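Local structure of pollen-specific leucine-rich repeat extensin-like protein 1 (6TME) at residues Leu166-Leu180 with Asp188-Ser201. The protein is a pollen cell-wall protein whose leucine-rich-repeat domain probably binds other proteins, in the manner of its leucine-rich repeat extensin family. Numbering follows the deposited sequence.
Sequences LKFLDIRYNDFEGKL and DLDAIFLNNNRFES. With GOL (glycerol), chain S; SO4 (sulfate ion), chain I; EDO (1,2-ethanediol), chain U.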
loop_
_atom_site.group_PDB
_atom_site.type_symbol
_atom_site.label_atom_id
_atom_site.label_comp_id
_atom_site.label_asym_id
_atom_site.label_seq_id
_atom_site.Cartn_x
_atom_site.Cartn_y
_atom_site.Cartn_z
ATOM N N LEU A 166 4.175 -11.181 10.872
ATOM C CA LEU A 166 4.206 -10.006 10.020
ATOM C C LEU A 166 2.801 -9.434 9.778
ATOM O O LEU A 166 1.870 -10.147 9.386
ATOM C CB LEU A 166 4.872 -10.362 8.702
ATOM C CG LEU A 166 4.887 -9.213 7.690
ATOM C CD1 LEU A 166 5.680 -8.069 8.234
ATOM C CD2 LEU A 166 5.447 -9.666 6.357
ATOM N N LYS A 167 2.659 -8.139 10.009
ATOM C CA LYS A 167 1.397 -7.435 9.921
ATOM C C LYS A 167 1.420 -6.268 8.940
ATOM O O LYS A 167 0.391 -5.957 8.342
ATOM C CB LYS A 167 0.990 -6.903 11.308
ATOM C CG LYS A 167 -0.299 -6.089 11.274
ATOM C CD LYS A 167 -0.863 -5.819 12.628
ATOM C CE LYS A 167 -2.368 -5.606 12.548
ATOM N NZ LYS A 167 -2.902 -5.088 13.827
ATOM N N PHE A 168 2.567 -5.627 8.757
ATOM C CA PHE A 168 2.701 -4.406 7.978
ATOM C C PHE A 168 3.926 -4.586 7.106
ATOM O O PHE A 168 5.037 -4.778 7.623
ATOM C CB PHE A 168 2.853 -3.194 8.897
ATOM C CG PHE A 168 2.899 -1.862 8.186
ATOM C CD1 PHE A 168 4.049 -1.430 7.529
ATOM C CD2 PHE A 168 1.802 -1.014 8.227
ATOM C CE1 PHE A 168 4.078 -0.190 6.922
ATOM C CE2 PHE A 168 1.834 0.205 7.633
ATOM C CZ PHE A 168 2.962 0.624 6.986
ATOM N N LEU A 169 3.720 -4.556 5.794
ATOM C CA LEU A 169 4.787 -4.693 4.814
ATOM C C LEU A 169 4.685 -3.508 3.872
ATOM O O LEU A 169 3.700 -3.393 3.133
ATOM C CB LEU A 169 4.658 -6.007 4.060
ATOM C CG LEU A 169 5.736 -6.337 3.022
ATOM C CD1 LEU A 169 7.122 -6.187 3.591
ATOM C CD2 LEU A 169 5.544 -7.754 2.477
ATOM N N ASP A 170 5.687 -2.624 3.903
ATOM C CA ASP A 170 5.780 -1.503 2.966
ATOM C C ASP A 170 7.074 -1.584 2.153
ATOM O O ASP A 170 8.156 -1.321 2.677
ATOM C CB ASP A 170 5.690 -0.169 3.702
ATOM C CG ASP A 170 5.396 0.996 2.756
ATOM O OD1 ASP A 170 5.706 0.857 1.554
ATOM O OD2 ASP A 170 4.870 2.045 3.201
ATOM N N ILE A 171 6.962 -1.912 0.865
ATOM C CA ILE A 171 8.093 -1.908 -0.056
ATOM C C ILE A 171 7.906 -0.907 -1.186
ATOM O O ILE A 171 8.656 -0.928 -2.162
ATOM C CB ILE A 171 8.363 -3.316 -0.617
ATOM C CG1 ILE A 171 7.165 -3.775 -1.475
ATOM C CG2 ILE A 171 8.638 -4.317 0.534
ATOM C CD1 ILE A 171 7.408 -5.083 -2.211
ATOM N N ARG A 172 6.929 -0.012 -1.057
ATOM C CA ARG A 172 6.598 0.941 -2.105
ATOM C C ARG A 172 7.789 1.852 -2.402
ATOM O O ARG A 172 8.661 2.088 -1.552
ATOM C CB ARG A 172 5.361 1.765 -1.691
ATOM C CG ARG A 172 5.658 2.859 -0.655
ATOM C CD ARG A 172 4.451 3.424 0.116
ATOM N NE ARG A 172 4.989 4.054 1.324
ATOM C CZ ARG A 172 5.229 5.356 1.480
ATOM N NH1 ARG A 172 4.909 6.253 0.533
ATOM N NH2 ARG A 172 5.796 5.771 2.604
ATOM N N TYR A 173 7.844 2.324 -3.651
ATOM C CA TYR A 173 8.818 3.324 -4.099
ATOM C C TYR A 173 10.246 2.777 -4.078
ATOM O O TYR A 173 11.180 3.420 -3.592
ATOM C CB TYR A 173 8.707 4.607 -3.274
ATOM C CG TYR A 173 7.723 5.555 -3.874
ATOM C CD1 TYR A 173 8.009 6.237 -5.064
ATOM C CD2 TYR A 173 6.488 5.754 -3.277
ATOM C CE1 TYR A 173 7.069 7.117 -5.632
ATOM C CE2 TYR A 173 5.571 6.620 -3.811
ATOM C CZ TYR A 173 5.860 7.294 -4.993
ATOM O OH TYR A 173 4.915 8.136 -5.492
ATOM N N ASN A 174 10.406 1.571 -4.605
ATOM C CA ASN A 174 11.718 0.981 -4.793
ATOM C C ASN A 174 11.775 0.570 -6.262
ATOM O O ASN A 174 11.065 1.115 -7.109
ATOM C CB ASN A 174 11.948 -0.180 -3.827
ATOM C CG ASN A 174 12.270 0.287 -2.430
ATOM O OD1 ASN A 174 13.365 0.785 -2.173
ATOM N ND2 ASN A 174 11.329 0.103 -1.506
ATOM N N ASP A 175 12.628 -0.393 -6.577
ATOM C CA ASP A 175 12.745 -0.939 -7.916
ATOM C C ASP A 175 12.605 -2.452 -7.872
ATOM O O ASP A 175 13.346 -3.184 -8.533
ATOM C CB ASP A 175 14.067 -0.525 -8.558
ATOM C CG ASP A 175 14.117 -0.835 -10.055
ATOM O OD1 ASP A 175 13.054 -1.054 -10.662
ATOM O OD2 ASP A 175 15.229 -0.903 -10.618
ATOM N N PHE A 176 11.676 -2.946 -7.056
ATOM C CA PHE A 176 11.305 -4.352 -7.134
ATOM C C PHE A 176 10.559 -4.631 -8.441
ATOM O O PHE A 176 9.876 -3.761 -8.995
ATOM C CB PHE A 176 10.458 -4.747 -5.926
ATOM C CG PHE A 176 11.202 -4.672 -4.614
ATOM C CD1 PHE A 176 12.255 -5.547 -4.346
ATOM C CD2 PHE A 176 10.855 -3.733 -3.652
ATOM C CE1 PHE A 176 12.939 -5.481 -3.151
ATOM C CE2 PHE A 176 11.544 -3.653 -2.453
ATOM C CZ PHE A 176 12.582 -4.529 -2.200
ATOM N N GLU A 177 10.700 -5.852 -8.948
ATOM C CA GLU A 177 10.180 -6.140 -10.282
ATOM C C GLU A 177 9.874 -7.626 -10.407
ATOM O O GLU A 177 10.132 -8.420 -9.496
ATOM C CB GLU A 177 11.177 -5.684 -11.346
ATOM C CG GLU A 177 12.523 -6.351 -11.202
ATOM C CD GLU A 177 12.591 -7.680 -11.933
ATOM O OE1 GLU A 177 12.236 -7.702 -13.141
ATOM O OE2 GLU A 177 12.971 -8.692 -11.283
ATOM N N GLY A 178 9.338 -8.007 -11.566
ATOM C CA GLY A 178 8.959 -9.391 -11.784
ATOM C C GLY A 178 7.576 -9.699 -11.235
ATOM O O GLY A 178 6.774 -8.809 -10.924
ATOM N N LYS A 179 7.304 -10.995 -11.113
ATOM C CA LYS A 179 5.999 -11.458 -10.668
ATOM C C LYS A 179 5.830 -11.222 -9.172
ATOM O O LYS A 179 6.797 -11.169 -8.402
ATOM C CB LYS A 179 5.820 -12.954 -10.959
ATOM C CG LYS A 179 5.961 -13.343 -12.421
ATOM C CD LYS A 179 5.917 -14.865 -12.601
ATOM C CE LYS A 179 5.792 -15.236 -14.076
ATOM N NZ LYS A 179 5.652 -16.708 -14.288
ATOM N N LEU A 180 4.610 -11.136 -8.771
ATOM C CA LEU A 180 4.268 -11.036 -7.361
ATOM C C LEU A 180 4.020 -12.427 -6.781
ATOM O O LEU A 180 3.228 -13.189 -7.341
ATOM C CB LEU A 180 3.032 -10.181 -7.199
ATOM C CG LEU A 180 2.688 -9.605 -5.853
ATOM C CD1 LEU A 180 3.851 -8.745 -5.436
ATOM C CD2 LEU A 180 1.387 -8.780 -5.993
ATOM N N ASP A 188 -1.249 -13.172 7.160
ATOM C CA ASP A 188 -2.295 -12.316 7.730
ATOM C C ASP A 188 -1.806 -10.866 7.874
ATOM O O ASP A 188 -1.758 -10.275 8.937
ATOM C CB ASP A 188 -2.835 -12.905 9.035
ATOM C CG ASP A 188 -1.834 -12.890 10.193
ATOM O OD1 ASP A 188 -2.190 -13.463 11.248
ATOM O OD2 ASP A 188 -0.717 -12.337 10.080
ATOM N N LEU A 189 -1.440 -10.293 6.737
ATOM C CA LEU A 189 -1.051 -8.894 6.695
ATOM C C LEU A 189 -2.275 -8.003 6.870
ATOM O O LEU A 189 -3.369 -8.307 6.381
ATOM C CB LEU A 189 -0.346 -8.580 5.368
ATOM C CG LEU A 189 1.090 -9.104 5.297
ATOM C CD1 LEU A 189 1.559 -9.141 3.871
ATOM C CD2 LEU A 189 1.981 -8.183 6.098
ATOM N N ASP A 190 -2.099 -6.918 7.615
ATOM C CA ASP A 190 -3.109 -5.873 7.677
ATOM C C ASP A 190 -2.909 -4.841 6.578
ATOM O O ASP A 190 -3.872 -4.205 6.150
ATOM C CB ASP A 190 -3.073 -5.194 9.055
ATOM C CG ASP A 190 -3.837 -3.867 9.090
ATOM O OD1 ASP A 190 -5.085 -3.872 8.935
ATOM O OD2 ASP A 190 -3.185 -2.812 9.281
ATOM N N ALA A 191 -1.681 -4.682 6.092
ATOM C CA ALA A 191 -1.365 -3.606 5.165
ATOM C C ALA A 191 -0.263 -4.074 4.229
ATOM O O ALA A 191 0.769 -4.576 4.688
ATOM C CB ALA A 191 -0.924 -2.339 5.908
ATOM N N ILE A 192 -0.492 -3.915 2.927
ATOM C CA ILE A 192 0.429 -4.333 1.875
ATOM C C ILE A 192 0.575 -3.145 0.923
ATOM O O ILE A 192 -0.364 -2.814 0.185
ATOM C CB ILE A 192 -0.071 -5.585 1.127
ATOM C CG1 ILE A 192 -0.524 -6.660 2.112
ATOM C CG2 ILE A 192 1.001 -6.154 0.194
ATOM C CD1 ILE A 192 -1.334 -7.786 1.493
ATOM N N PHE A 193 1.734 -2.491 0.948
ATOM C CA PHE A 193 2.026 -1.382 0.044
ATOM C C PHE A 193 3.046 -1.866 -0.979
ATOM O O PHE A 193 4.181 -2.188 -0.622
ATOM C CB PHE A 193 2.536 -0.160 0.816
ATOM C CG PHE A 193 1.544 0.367 1.825
ATOM C CD1 PHE A 193 0.480 1.142 1.420
ATOM C CD2 PHE A 193 1.666 0.056 3.184
ATOM C CE1 PHE A 193 -0.449 1.631 2.343
ATOM C CE2 PHE A 193 0.740 0.527 4.113
ATOM C CZ PHE A 193 -0.319 1.322 3.691
ATOM N N LEU A 194 2.634 -1.939 -2.243
ATOM C CA LEU A 194 3.511 -2.359 -3.330
ATOM C C LEU A 194 3.727 -1.263 -4.357
ATOM O O LEU A 194 4.535 -1.446 -5.265
ATOM C CB LEU A 194 2.943 -3.594 -4.043
ATOM C CG LEU A 194 2.406 -4.717 -3.167
ATOM C CD1 LEU A 194 1.505 -5.598 -4.014
ATOM C CD2 LEU A 194 3.560 -5.528 -2.547
ATOM N N ASN A 195 3.049 -0.127 -4.220
ATOM C CA ASN A 195 2.938 0.824 -5.310
ATOM C C ASN A 195 4.305 1.374 -5.689
ATOM O O ASN A 195 5.262 1.341 -4.903
ATOM C CB ASN A 195 1.980 1.967 -4.947
ATOM C CG ASN A 195 2.404 2.730 -3.678
ATOM O OD1 ASN A 195 2.171 2.288 -2.546
ATOM N ND2 ASN A 195 3.032 3.878 -3.876
ATOM N N ASN A 196 4.396 1.855 -6.933
ATOM C CA ASN A 196 5.598 2.520 -7.452
ATOM C C ASN A 196 6.812 1.602 -7.378
ATOM O O ASN A 196 7.858 1.927 -6.798
ATOM C CB ASN A 196 5.863 3.829 -6.716
ATOM C CG ASN A 196 4.865 4.897 -7.073
ATOM O OD1 ASN A 196 3.753 4.936 -6.530
ATOM N ND2 ASN A 196 5.257 5.781 -7.982
ATOM N N ASN A 197 6.645 0.429 -7.970
ATOM C CA ASN A 197 7.751 -0.478 -8.208
ATOM C C ASN A 197 7.722 -0.799 -9.699
ATOM O O ASN A 197 7.182 -0.055 -10.525
ATOM C CB ASN A 197 7.626 -1.697 -7.285
ATOM C CG ASN A 197 8.206 -1.427 -5.923
ATOM O OD1 ASN A 197 9.429 -1.415 -5.757
ATOM N ND2 ASN A 197 7.339 -1.138 -4.953
ATOM N N ARG A 198 8.287 -1.933 -10.064
ATOM C CA ARG A 198 8.206 -2.391 -11.433
ATOM C C ARG A 198 7.695 -3.826 -11.493
ATOM O O ARG A 198 8.114 -4.611 -12.338
ATOM C CB ARG A 198 9.558 -2.240 -12.121
ATOM C CG ARG A 198 9.948 -0.792 -12.331
ATOM C CD ARG A 198 9.075 -0.164 -13.446
ATOM N NE ARG A 198 9.728 -0.252 -14.758
ATOM C CZ ARG A 198 9.321 0.368 -15.864
ATOM N NH1 ARG A 198 8.238 1.132 -15.850
ATOM N NH2 ARG A 198 10.007 0.221 -16.988
ATOM N N PHE A 199 6.773 -4.185 -10.604
ATOM C CA PHE A 199 6.124 -5.488 -10.688
ATOM C C PHE A 199 5.350 -5.639 -11.995
ATOM O O PHE A 199 4.812 -4.671 -12.546
ATOM C CB PHE A 199 5.178 -5.698 -9.510
ATOM C CG PHE A 199 5.881 -5.752 -8.182
ATOM C CD1 PHE A 199 6.880 -6.693 -7.954
ATOM C CD2 PHE A 199 5.544 -4.860 -7.163
ATOM C CE1 PHE A 199 7.551 -6.741 -6.716
ATOM C CE2 PHE A 199 6.204 -4.899 -5.935
ATOM C CZ PHE A 199 7.210 -5.839 -5.706
ATOM N N GLU A 200 5.261 -6.881 -12.460
ATOM C CA GLU A 200 4.664 -7.220 -13.745
ATOM C C GLU A 200 3.715 -8.408 -13.595
ATOM O O GLU A 200 3.532 -8.973 -12.512
ATOM C CB GLU A 200 5.745 -7.531 -14.785
ATOM C CG GLU A 200 6.281 -6.309 -15.510
ATOM C CD GLU A 200 6.934 -6.660 -16.855
ATOM O OE1 GLU A 200 7.592 -7.728 -16.946
ATOM O OE2 GLU A 200 6.763 -5.879 -17.828
ATOM N N SER A 201 3.105 -8.780 -14.714
ATOM C CA SER A 201 2.145 -9.874 -14.785
ATOM C C SER A 201 0.954 -9.683 -13.858
ATOM O O SER A 201 0.593 -8.549 -13.527
ATOM C CB SER A 201 2.815 -11.213 -14.511
ATOM O OG SER A 201 3.208 -11.783 -15.743
HETATM C C1 GOL S . 10.212 4.081 -8.665
HETATM O O1 GOL S . 10.391 3.886 -7.247
HETATM C C2 GOL S . 8.660 4.023 -9.079
HETATM O O2 GOL S . 8.061 5.277 -9.237
HETATM C C3 GOL S . 8.583 3.202 -10.398
HETATM O O3 GOL S . 7.238 2.846 -10.561
HETATM S S SO4 I . -2.261 -7.563 16.629
HETATM O O1 SO4 I . -2.658 -6.289 16.029
HETATM O O2 SO4 I . -1.101 -7.369 17.501
HETATM O O3 SO4 I . -3.377 -8.095 17.413
HETATM O O4 SO4 I . -1.925 -8.503 15.568
HETATM C C1 EDO U . 7.068 3.528 -18.555
HETATM O O1 EDO U . 5.735 2.990 -18.483
HETATM C C2 EDO U . 7.816 2.982 -19.773
HETATM O O2 EDO U . 8.313 1.668 -19.478
HETATM O O HOH W 1 1.611 -12.838 9.064
HETATM O O HOH W 2 2.538 -10.344 -10.539
#
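Two successive coils of a leucine-rich-repeat solenoid meet here, Asn197 of one fixing the turn of the other through its amide, as in an asparagine ladder. Strands 168-170 and 191-193 run parallel; pairing rests on bonds from Leu169 N to Ala191 O, Phe193 N to Leu169 O (3.1 Å, nearly straight) and Ile171 N to Phe193 O. Past the turn, strands 175-178 and 198-201 form a second parallel ladder whose register is shifted by two residues. Between the ladders Asn197 uses both ends of its amide: ND2 donates to Ile171 O (3.1 Å) and to Leu194 O of its own coil, while OD1 accepts from Phe176 N at 3.0 Å. Ile171 O also receives Asn174 ND2, which arrives from the opposite face of the carbonyl plane. Asn220 repeats the pattern one coil on, donating to Leu194 O.

Inside, the Phe199 ring has Leu180 CD1 over one face, 4.3 Å from its centroid and 4° off the normal, while Ile171 CD1 meets its edge in plane. With CG of Phe199 beside its backbone N (chi1 -65°), CZ reaches Phe176 CB at 3.4 Å.

On the strand face that carries Phe168 and Phe193, the two rings meet obliquely, 5.5 Å between centroids and planes 51° apart; another protein's chain packs on both. Asn196 CB lies over the centre of the Tyr173 ring, 3.6 Å from its centroid, and Tyr173 OH bonds to that chain's backbone. Backbone ladders, the Asn197 amide and apolar packing thus join the coils, while aromatic and polar groups face another protein's chain, consistent with partner recognition.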